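Long-range contacts in serine-pyruvate aminotransferase (agxt) (Sulfolobus solfataricus, PDB 3ZRP), which probably transfers the amino group of serine to pyruvate, and of alanine to glyoxylate, with pyridoxal 5'-phosphate as its cofactor: residues Tyr54-Ile59 / Leu199-Pro204; Lys79-Ser84 / Lys129-Thr134; Gly111-Pro116 / Val142-Lys147; Ile160-Val165 / Trp178-Tyr183. All blocks are in the same frame, centred on the assembly; numbering follows the deposited sequence. Where two conformers were deposited one is given.

Interaction 1: residues Tyr54-Ile59 / Leu199-Pro204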
# COMPACT_ATOMS: atom_id res chain seq x y z
N TYR A 54 -5.35 17.55 16.68
CA TYR A 54 -5.25 17.16 15.27
C TYR A 54 -5.11 15.65 15.17
O TYR A 54 -4.37 15.04 15.94
CB TYR A 54 -4.07 17.88 14.63
CG TYR A 54 -4.39 19.32 14.28
CD1 TYR A 54 -4.80 20.23 15.28
CD2 TYR A 54 -4.29 19.78 12.97
CE1 TYR A 54 -5.12 21.55 14.96
CE2 TYR A 54 -4.60 21.11 12.65
CZ TYR A 54 -5.01 21.98 13.66
OH TYR A 54 -5.31 23.29 13.35
N GLN A 55 -5.84 15.06 14.22
CA GLN A 55 -5.92 13.61 14.10
C GLN A 55 -4.98 13.06 13.01
O GLN A 55 -5.17 13.34 11.83
CB GLN A 55 -7.36 13.19 13.79
CG GLN A 55 -7.55 11.68 13.56
CD GLN A 55 -7.24 10.86 14.80
OE1 GLN A 55 -7.98 10.90 15.77
NE2 GLN A 55 -6.16 10.09 14.75
N PRO A 56 -3.97 12.27 13.42
CA PRO A 56 -3.11 11.62 12.40
C PRO A 56 -3.76 10.35 11.83
O PRO A 56 -4.50 9.65 12.52
CB PRO A 56 -1.85 11.27 13.19
CG PRO A 56 -2.40 11.02 14.62
CD PRO A 56 -3.47 12.05 14.79
N LEU A 57 -3.49 10.04 10.55
CA LEU A 57 -3.86 8.75 9.98
C LEU A 57 -2.70 8.24 9.11
O LEU A 57 -2.03 9.03 8.42
CB LEU A 57 -5.13 8.82 9.11
CG LEU A 57 -6.47 9.22 9.75
CD1 LEU A 57 -6.73 10.70 9.53
CD2 LEU A 57 -7.65 8.39 9.26
N ILE A 58 -2.47 6.94 9.16
CA ILE A 58 -1.46 6.30 8.33
C ILE A 58 -2.19 5.26 7.47
O ILE A 58 -2.89 4.40 7.98
CB ILE A 58 -0.35 5.70 9.22
CG1 ILE A 58 0.38 6.85 9.95
CG2 ILE A 58 0.60 4.80 8.42
CD1 ILE A 58 1.33 6.36 11.08
N ILE A 59 -2.08 5.38 6.15
CA ILE A 59 -2.88 4.51 5.26
C ILE A 59 -1.94 3.83 4.28
O ILE A 59 -0.81 4.30 4.12
CB ILE A 59 -4.00 5.29 4.51
CG1 ILE A 59 -3.41 6.38 3.59
CG2 ILE A 59 -4.99 5.97 5.53
CD1 ILE A 59 -4.44 7.02 2.60
N LEU A 199 0.59 9.39 4.69
CA LEU A 199 0.40 9.90 6.06
C LEU A 199 -0.37 11.21 6.05
O LEU A 199 -0.08 12.10 5.27
CB LEU A 199 1.74 10.11 6.76
CG LEU A 199 2.57 8.90 7.18
CD1 LEU A 199 3.25 8.33 6.00
CD2 LEU A 199 3.61 9.33 8.22
N LEU A 200 -1.36 11.35 6.94
CA LEU A 200 -2.22 12.54 6.91
C LEU A 200 -2.42 13.07 8.31
O LEU A 200 -2.46 12.30 9.23
CB LEU A 200 -3.60 12.22 6.28
CG LEU A 200 -3.54 11.69 4.81
CD1 LEU A 200 -3.70 10.13 4.77
CD2 LEU A 200 -4.57 12.34 3.94
N LEU A 201 -2.52 14.38 8.44
CA LEU A 201 -2.88 15.05 9.72
C LEU A 201 -4.08 15.95 9.46
O LEU A 201 -4.02 16.83 8.61
CB LEU A 201 -1.71 15.84 10.26
CG LEU A 201 -1.97 16.47 11.65
CD1 LEU A 201 -1.89 15.39 12.72
CD2 LEU A 201 -0.99 17.58 11.93
N LEU A 202 -5.15 15.72 10.21
CA LEU A 202 -6.43 16.37 9.97
C LEU A 202 -6.78 17.32 11.11
O LEU A 202 -6.59 17.00 12.29
CB LEU A 202 -7.54 15.34 9.81
CG LEU A 202 -7.89 14.87 8.38
CD1 LEU A 202 -6.72 14.20 7.76
CD2 LEU A 202 -9.08 13.94 8.39
N SER A 203 -7.27 18.49 10.74
CA SER A 203 -7.77 19.48 11.69
C SER A 203 -9.09 19.01 12.31
O SER A 203 -9.77 18.11 11.76
CB SER A 203 -7.99 20.80 10.99
OG SER A 203 -9.10 20.71 10.13
N PRO A 204 -9.47 19.62 13.46
CA PRO A 204 -10.82 19.36 13.98
C PRO A 204 -11.93 19.54 12.94
O PRO A 204 -12.86 18.73 12.90
CB PRO A 204 -10.94 20.41 15.11
CG PRO A 204 -9.54 20.52 15.63
CD PRO A 204 -8.65 20.42 14.40
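Tyr54 lays its ring against the turn where the strand 197-202 gives way to a helix: Ser203 CA and Pro204 CD both sit over one face, toward the rim, each 4.0 Å from the centroid of the Tyr54 ring. These are CH-pi contacts. CG stands beside the backbone N (chi1 -78°), which carries the ring past the end of the strand, while CB stays behind to meet Leu201 CD1 at 3.8 Å. With an alanine here, Ser203 and Pro204 would probably lose the flat surface they rest on, leaving a gap at the start of the helix 204-212. Ser203 is the N-cap residue of that helix. Beyond the tyrosine the segments pair as antiparallel strands, with Gln55-Leu202 and Leu57-Leu200 as hydrogen-bonded pairs and Pro56, which has no N-H to give, in a non-hydrogen-bonded pair with Leu201. The strand 55-60 forms one border of the mixed seven-stranded sheet of the large domain of this fold-type I aminotransferase, and 197-202 is the antiparallel strand next to it. Leu57 N bonds Leu200 O at 2.8 Å, and Leu200 N returns the bond to Leu57 O. On the face carrying Leu57 and Leu200, the side chain of Leu200 slants across that of Ile59, CD1 to CD1 at 3.9 Å, and also reaches helix 63-69. Leu57 CD1 meets Leu202 CD1 at 3.9 Å, and Met230 of helix 223-234 packs on Leu57. Pro56 and Ile58 face helix 31-48, where Ile58 CG1 lies alongside Leu199 CG at 4.1 Å.

Interaction 2: residues Lys79-Ser84 / Lys129-Thr134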
# COMPACT_ATOMS: atom_id res chain seq x y z
N LYS A 79 -16.50 22.86 -5.07
CA LYS A 79 -15.56 23.65 -5.86
C LYS A 79 -14.17 23.66 -5.25
O LYS A 79 -13.97 23.98 -4.06
CB LYS A 79 -16.07 25.08 -6.08
CG LYS A 79 -17.26 25.13 -7.03
CD LYS A 79 -17.85 26.54 -7.06
CE LYS A 79 -16.96 27.50 -7.85
NZ LYS A 79 -17.15 28.90 -7.38
N ILE A 80 -13.22 23.29 -6.08
CA ILE A 80 -11.83 23.09 -5.68
C ILE A 80 -10.94 24.03 -6.49
O ILE A 80 -11.04 24.11 -7.73
CB ILE A 80 -11.37 21.61 -5.95
CG1 ILE A 80 -12.22 20.61 -5.15
CG2 ILE A 80 -9.84 21.45 -5.68
CD1 ILE A 80 -12.02 19.15 -5.60
N LEU A 81 -10.04 24.69 -5.78
CA LEU A 81 -8.94 25.46 -6.39
C LEU A 81 -7.59 24.77 -6.10
O LEU A 81 -7.20 24.59 -4.95
CB LEU A 81 -8.91 26.89 -5.83
CG LEU A 81 -7.79 27.76 -6.44
CD1 LEU A 81 -8.06 28.10 -7.90
CD2 LEU A 81 -7.58 29.01 -5.58
N VAL A 82 -6.92 24.37 -7.17
CA VAL A 82 -5.57 23.79 -7.10
C VAL A 82 -4.52 24.82 -7.48
O VAL A 82 -4.57 25.42 -8.56
CB VAL A 82 -5.43 22.59 -8.05
CG1 VAL A 82 -3.97 22.03 -8.02
CG2 VAL A 82 -6.44 21.52 -7.68
N VAL A 83 -3.55 25.02 -6.60
CA VAL A 83 -2.41 25.91 -6.85
C VAL A 83 -1.22 25.04 -7.25
O VAL A 83 -0.55 24.48 -6.38
CB VAL A 83 -2.10 26.72 -5.58
CG1 VAL A 83 -0.94 27.68 -5.85
CG2 VAL A 83 -3.38 27.56 -5.13
N SER A 84 -1.00 24.88 -8.55
CA SER A 84 -0.02 23.96 -9.11
C SER A 84 1.23 24.61 -9.71
O SER A 84 1.16 25.33 -10.73
CB SER A 84 -0.67 23.12 -10.19
OG SER A 84 0.32 22.34 -10.83
N LYS A 129 -14.70 25.53 -1.88
CA LYS A 129 -14.78 24.64 -0.72
C LYS A 129 -13.37 24.25 -0.24
O LYS A 129 -13.07 24.27 0.96
CB LYS A 129 -15.60 23.40 -1.10
CG LYS A 129 -15.42 22.10 -0.29
CD LYS A 129 -16.15 22.12 1.02
CE LYS A 129 -16.20 20.72 1.65
NZ LYS A 129 -17.46 19.97 1.28
N LEU A 130 -12.50 23.94 -1.20
CA LEU A 130 -11.19 23.39 -0.89
C LEU A 130 -10.09 23.99 -1.76
O LEU A 130 -10.24 24.11 -2.99
CB LEU A 130 -11.20 21.86 -1.06
CG LEU A 130 -9.94 21.12 -0.63
CD1 LEU A 130 -10.32 19.87 0.16
CD2 LEU A 130 -9.07 20.76 -1.86
N VAL A 131 -8.98 24.35 -1.11
CA VAL A 131 -7.78 24.81 -1.79
C VAL A 131 -6.65 23.80 -1.55
O VAL A 131 -6.37 23.44 -0.41
CB VAL A 131 -7.35 26.23 -1.33
CG1 VAL A 131 -6.09 26.67 -2.09
CG2 VAL A 131 -8.50 27.23 -1.55
N ALA A 132 -6.02 23.36 -2.64
CA ALA A 132 -4.90 22.42 -2.59
C ALA A 132 -3.59 23.12 -2.93
O ALA A 132 -3.46 23.74 -4.02
CB ALA A 132 -5.14 21.22 -3.58
N LEU A 133 -2.62 22.97 -2.04
CA LEU A 133 -1.28 23.54 -2.22
C LEU A 133 -0.24 22.40 -2.29
O LEU A 133 -0.48 21.30 -1.78
CB LEU A 133 -0.95 24.45 -1.04
CG LEU A 133 -1.90 25.57 -0.63
CD1 LEU A 133 -1.25 26.35 0.52
CD2 LEU A 133 -2.17 26.51 -1.79
N THR A 134 0.91 22.67 -2.92
CA THR A 134 2.08 21.77 -2.84
C THR A 134 3.18 22.48 -2.10
O THR A 134 3.67 23.54 -2.58
CB THR A 134 2.60 21.43 -4.25
OG1 THR A 134 1.50 21.05 -5.08
CG2 THR A 134 3.65 20.29 -4.21
O HOH W 1 1.20 25.09 -4.43
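Val83 and Leu133 extend in the same direction, flank to flank, and bring their methyls together at 3.7 Å, Val83 CG2 to Leu133 CD2. Leu133 CG stands beside the backbone N (chi1 -53°), and from there CD2 turns back to the valine although the CB itself points away from the other strand. The same Val83 CG2 also meets Val131 CG1, one branch thus serving two neighbours. On the other face Ile80 and Leu130 run alongside each other, CG2 of the isoleucine 4.0 Å from CD2 of the leucine, while Val82 CG2 lies next to Ala132 CB at 4.3 Å. Helix 116-125 packs on the Leu81 and Val83 side, through Val119 and Val123. Between the two strands runs a parallel ladder: Leu81 N bonds Leu130 O, Ala132 N bonds Leu81 O, and Val83 N reaches Ala132 O at 2.9 Å and 172°. Lys79 O takes two donors at the start, Lys129 N and Leu130 N, where the backbone turns a corner at Lys129. At the other end the strands splay, and a water bridges them, donating a hydrogen bond to Val83 O at 2.7 Å and accepting one from Thr134 N. Lys129 NZ turns outward to a salt bridge with Asp78. These parallel strands belong to the central sheet of the large domain, whose strand 128-134 ends with the Thr134 side chain about 4 Å from pyridoxal phosphate.

Interaction 3: residues Gly111-Pro116 / Val142-Lys147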
# COMPACT_ATOMS: atom_id res chain seq x y z
N GLY A 111 8.82 26.77 -13.57
CA GLY A 111 9.87 26.84 -12.55
C GLY A 111 9.68 27.94 -11.54
O GLY A 111 10.51 28.12 -10.65
N ASP A 112 8.60 28.70 -11.71
CA ASP A 112 8.22 29.76 -10.78
C ASP A 112 7.17 29.22 -9.81
O ASP A 112 6.95 28.01 -9.75
CB ASP A 112 7.65 30.97 -11.56
CG ASP A 112 7.91 32.31 -10.88
OD1 ASP A 112 7.59 32.51 -9.69
OD2 ASP A 112 8.46 33.18 -11.56
N TYR A 113 6.54 30.11 -9.04
CA TYR A 113 5.53 29.72 -8.07
C TYR A 113 4.40 30.74 -8.01
O TYR A 113 4.61 31.91 -8.32
CB TYR A 113 6.15 29.51 -6.68
CG TYR A 113 6.62 30.77 -5.97
CD1 TYR A 113 7.89 31.32 -6.21
CD2 TYR A 113 5.81 31.39 -5.02
CE1 TYR A 113 8.32 32.49 -5.55
CE2 TYR A 113 6.23 32.54 -4.34
CZ TYR A 113 7.48 33.08 -4.61
OH TYR A 113 7.86 34.21 -3.93
N VAL A 114 3.20 30.29 -7.64
CA VAL A 114 2.01 31.15 -7.57
C VAL A 114 2.10 31.98 -6.31
O VAL A 114 2.18 31.44 -5.22
CB VAL A 114 0.71 30.31 -7.57
CG1 VAL A 114 -0.52 31.24 -7.56
CG2 VAL A 114 0.68 29.41 -8.80
N LYS A 115 2.05 33.31 -6.46
CA LYS A 115 2.21 34.22 -5.33
C LYS A 115 1.00 34.20 -4.42
O LYS A 115 -0.11 33.99 -4.89
CB LYS A 115 2.48 35.64 -5.84
CG LYS A 115 3.63 35.72 -6.85
CD LYS A 115 4.96 35.27 -6.18
CE LYS A 115 6.13 35.28 -7.17
NZ LYS A 115 5.88 34.47 -8.40
N PRO A 116 1.20 34.43 -3.10
CA PRO A 116 0.07 34.48 -2.19
C PRO A 116 -1.04 35.44 -2.65
O PRO A 116 -2.22 35.12 -2.52
CB PRO A 116 0.69 34.97 -0.88
CG PRO A 116 2.09 34.44 -0.93
CD PRO A 116 2.48 34.54 -2.36
N VAL A 142 10.85 23.69 -6.29
CA VAL A 142 10.28 24.98 -5.91
C VAL A 142 9.38 24.84 -4.69
O VAL A 142 8.44 24.03 -4.68
CB VAL A 142 9.50 25.58 -7.10
CG1 VAL A 142 8.64 26.74 -6.68
CG2 VAL A 142 10.47 26.03 -8.20
N ARG A 143 9.67 25.61 -3.64
CA ARG A 143 8.89 25.59 -2.40
C ARG A 143 7.90 26.76 -2.41
O ARG A 143 8.28 27.92 -2.60
CB ARG A 143 9.79 25.74 -1.18
CG ARG A 143 9.08 25.72 0.19
CD ARG A 143 10.04 25.97 1.37
NE ARG A 143 10.82 27.17 1.09
CZ ARG A 143 12.14 27.24 0.97
NH1 ARG A 143 12.92 26.17 1.18
NH2 ARG A 143 12.69 28.40 0.64
N GLU A 144 6.62 26.44 -2.22
CA GLU A 144 5.56 27.42 -2.17
C GLU A 144 5.58 28.00 -0.75
O GLU A 144 5.75 27.24 0.20
CB GLU A 144 4.21 26.72 -2.43
CG GLU A 144 2.95 27.64 -2.40
CD GLU A 144 2.83 28.60 -3.58
OE1 GLU A 144 3.45 28.43 -4.63
OE2 GLU A 144 2.09 29.59 -3.46
N PRO A 145 5.41 29.35 -0.61
CA PRO A 145 5.30 29.97 0.72
C PRO A 145 3.91 29.76 1.33
O PRO A 145 3.06 30.66 1.36
CB PRO A 145 5.56 31.46 0.46
CG PRO A 145 5.18 31.68 -0.97
CD PRO A 145 5.44 30.35 -1.69
N VAL A 146 3.74 28.57 1.89
CA VAL A 146 2.45 28.11 2.36
C VAL A 146 1.89 28.96 3.49
O VAL A 146 0.70 29.32 3.42
CB VAL A 146 2.43 26.58 2.66
CG1 VAL A 146 2.58 25.80 1.34
CG2 VAL A 146 3.51 26.18 3.64
N LYS A 147 2.71 29.32 4.48
CA LYS A 147 2.26 30.19 5.56
C LYS A 147 1.67 31.48 4.98
O LYS A 147 0.54 31.84 5.31
CB LYS A 147 3.38 30.48 6.55
CG LYS A 147 2.99 31.42 7.69
CD LYS A 147 4.19 31.77 8.57
CE LYS A 147 5.38 32.33 7.78
NZ LYS A 147 5.16 33.69 7.23
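From Gly111 to Pro116 the chain runs within 6° of the direction of Val142 to Pro145, yet the backbones stay apart, Tyr113 CA 6.3 Å from Glu144 CA, with side chains filling the space. The contact joins the loop before helix 116-125 to the short strand 142-143 and the start of helix 146-153 in the large domain of this class-V aminotransferase; Lys115 and Pro145 are the N-caps of the two helices. Pro145, at the centre of an inverse gamma turn, sets its CD 3.5 Å from Tyr113 CD2, the two rings meeting at a slant. Tyr113 CG stands between its backbone N and carbonyl carbon (chi1 70°), leaving CB against Val142 CG1 at 3.7 Å, while Lys115 CE lies over one face of the ring and OH bonds Glu295. A serine in place of Tyr113 would probably leave Pro145 and Lys115 without the ring they pack on and Glu295 without its hydroxyl partner. Glu144 OE1 lies at the ring's edge, near its plane, and accepts from Asn85; carboxylate and ring planes are 75° apart. Asp112 OD1 takes the N-H of Tyr113 and a salt bridge from Lys115 NZ, tying the loop to itself. The rings of Pro116 and Pro145 cross nearly perpendicularly, CG to CG 4.1 Å, beside Asp148, a calcium ligand in crystals of this protein, though no calcium is bound to this chain here. Glu144 OE2 lies 2.6 Å from Val114 O.

Interaction 4: residues Ile160-Val165 / Trp178-Tyr183; sequences IVVDGV and WNVDVY. With PLP (pyridoxal-5'-phosphate), chain C.
Asp181 OD2 takes the N-H of Ile160 at 2.9 Å through its anti lone pair, and the same oxygen forms a salt bridge with Arg154 while OD1 is held by Ser203. CG lies anti to the carbonyl carbon (chi1 -62°), which brings the carboxylate to the N-H of Ile160. Ile160 O answers with two bonds, from Asp181 N and, longer at 3.2 Å, from Val182 N. Next along, Val162 N gives a bond of 2.8 Å to Val182 O, arriving nearly along the C=O axis. Strands 157-163 and 182-186 are parallel neighbours here in the central sheet, and the cofactor sits just past the end of the first. There Asp163 OD2 stands 2.8 Å from PLP N1; an acid so placed probably favours a protonated pyridine nitrogen, as in other aminotransferases of this fold type. Asp163 OD1 accepts from Val165 N in an Asx turn, which helps fix the carboxylate's rotation, and Val165 CG1 packs on the cofactor ring, 3.6 Å from PLP C4. Back between the strands, Val162 CB lies over the centre of the Tyr183 ring, 3.8 Å from its centroid and 9° off the normal. Its CG1 leans to Tyr183 CZ, its CG2 touches Val180 CG1, the two valine side chains being roughly perpendicular, and Gly164 CA approaches the ring's edge. On the opposite face Val161 CG1 lies alongside Val182 CB at 3.7 Å.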
# COMPACT_ATOMS: atom_id res chain seq x y z
N ILE A 160 -8.30 23.77 3.60
CA ILE A 160 -6.99 23.90 2.95
C ILE A 160 -6.18 22.61 3.16
O ILE A 160 -6.04 22.14 4.29
CB ILE A 160 -6.21 25.14 3.49
CG1 ILE A 160 -7.02 26.44 3.22
CG2 ILE A 160 -4.85 25.31 2.80
CD1 ILE A 160 -6.46 27.63 3.99
N VAL A 161 -5.71 22.05 2.05
CA VAL A 161 -4.89 20.85 2.07
C VAL A 161 -3.52 21.16 1.49
O VAL A 161 -3.39 21.92 0.51
CB VAL A 161 -5.59 19.63 1.35
CG1 VAL A 161 -7.03 19.46 1.86
CG2 VAL A 161 -5.56 19.76 -0.17
N VAL A 162 -2.49 20.58 2.09
CA VAL A 162 -1.11 20.80 1.62
C VAL A 162 -0.44 19.46 1.38
O VAL A 162 -0.40 18.62 2.27
CB VAL A 162 -0.25 21.59 2.64
CG1 VAL A 162 1.16 21.83 2.09
CG2 VAL A 162 -0.95 22.94 3.04
N ASP A 163 0.03 19.25 0.15
CA ASP A 163 0.86 18.12 -0.17
C ASP A 163 2.29 18.42 0.29
O ASP A 163 3.00 19.21 -0.35
CB ASP A 163 0.79 17.88 -1.69
CG ASP A 163 1.89 16.94 -2.22
OD1 ASP A 163 2.65 16.30 -1.47
OD2 ASP A 163 2.00 16.87 -3.45
N GLY A 164 2.67 17.84 1.44
CA GLY A 164 4.04 17.89 1.97
C GLY A 164 4.85 16.62 1.79
O GLY A 164 5.74 16.33 2.58
N VAL A 165 4.59 15.88 0.71
CA VAL A 165 5.33 14.66 0.43
C VAL A 165 6.87 14.90 0.39
O VAL A 165 7.63 14.10 0.96
CB VAL A 165 4.84 13.98 -0.87
CG1 VAL A 165 5.71 12.77 -1.23
CG2 VAL A 165 3.39 13.49 -0.71
N TRP A 178 -0.55 27.32 11.35
CA TRP A 178 -0.97 27.85 10.05
C TRP A 178 -2.43 27.54 9.73
O TRP A 178 -2.95 28.06 8.74
CB TRP A 178 -0.07 27.37 8.92
CG TRP A 178 1.39 27.63 9.09
CD1 TRP A 178 1.99 28.59 9.89
CD2 TRP A 178 2.46 26.97 8.39
NE1 TRP A 178 3.35 28.52 9.77
CE2 TRP A 178 3.68 27.54 8.86
CE3 TRP A 178 2.51 25.94 7.44
CZ2 TRP A 178 4.93 27.13 8.38
CZ3 TRP A 178 3.76 25.51 6.98
CH2 TRP A 178 4.96 26.12 7.45
N ASN A 179 -3.07 26.72 10.57
CA ASN A 179 -4.48 26.33 10.41
C ASN A 179 -4.71 25.58 9.07
O ASN A 179 -5.50 26.00 8.25
CB ASN A 179 -5.41 27.56 10.56
CG ASN A 179 -6.84 27.20 11.01
OD1 ASN A 179 -7.24 26.03 11.10
ND2 ASN A 179 -7.63 28.24 11.29
N VAL A 180 -3.98 24.49 8.88
CA VAL A 180 -4.15 23.61 7.70
C VAL A 180 -5.16 22.54 8.09
O VAL A 180 -5.17 22.08 9.24
CB VAL A 180 -2.81 22.96 7.27
CG1 VAL A 180 -3.01 21.95 6.06
CG2 VAL A 180 -1.81 24.03 6.90
N ASP A 181 -6.01 22.15 7.15
CA ASP A 181 -7.01 21.12 7.44
C ASP A 181 -6.57 19.70 7.16
O ASP A 181 -6.98 18.77 7.88
CB ASP A 181 -8.31 21.46 6.75
CG ASP A 181 -8.88 22.76 7.26
OD1 ASP A 181 -9.22 22.80 8.46
OD2 ASP A 181 -8.90 23.74 6.48
N VAL A 182 -5.76 19.53 6.10
CA VAL A 182 -5.06 18.27 5.81
C VAL A 182 -3.63 18.58 5.41
O VAL A 182 -3.39 19.29 4.44
CB VAL A 182 -5.69 17.47 4.62
CG1 VAL A 182 -4.92 16.14 4.43
CG2 VAL A 182 -7.20 17.19 4.84
N TYR A 183 -2.67 18.05 6.15
CA TYR A 183 -1.27 18.16 5.76
C TYR A 183 -0.86 16.71 5.52
O TYR A 183 -1.14 15.85 6.36
CB TYR A 183 -0.43 18.81 6.89
CG TYR A 183 0.59 19.80 6.36
CD1 TYR A 183 1.62 19.38 5.52
CD2 TYR A 183 0.50 21.17 6.67
CE1 TYR A 183 2.55 20.27 5.00
CE2 TYR A 183 1.43 22.09 6.17
CZ TYR A 183 2.45 21.63 5.31
OH TYR A 183 3.38 22.49 4.77
N1 PLP C . 3.65 14.77 -4.25
C2 PLP C . 4.98 15.09 -4.33
C2A PLP C . 5.41 16.51 -4.09
C3 PLP C . 5.94 14.09 -4.61
O3 PLP C . 7.13 14.37 -4.64
C4 PLP C . 5.54 12.76 -4.81
C4A PLP C . 6.61 11.69 -5.08
C5 PLP C . 4.16 12.48 -4.75
C6 PLP C . 3.21 13.49 -4.44
C5A PLP C . 3.59 11.11 -4.96
O4P PLP C . 3.94 10.18 -3.93
P PLP C . 3.90 8.61 -4.14
O1P PLP C . 4.34 8.11 -2.80
O2P PLP C . 4.89 8.39 -5.23
O3P PLP C . 2.48 8.34 -4.51

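How the interactions relate
Interactions 1, 2 and 4 are every second pairing across one sheet, whose order runs 55-60, 197-202, 182-186, 157-163, 128-134, 79-83, 102-106. Interaction 4 lies between the others, its centre 10 Å from that of interaction 1 and 11 Å from that of interaction 2, and backbone bonds of Leu201 to Tyr183 and of Leu133 to Val161 join the three. Interactions 1 and 2 do not touch. Interaction 3 lies off the sheet, reaching interaction 2 through Val114 on Val83 and interaction 4 through Val146 on Trp178. Along the chain, interaction 1 encloses the rest, while 2 and 3 cross and both precede 4. The sheet brings the ends of strands 157-163 and 128-134 to the cofactor, while interaction 1 lies farther off.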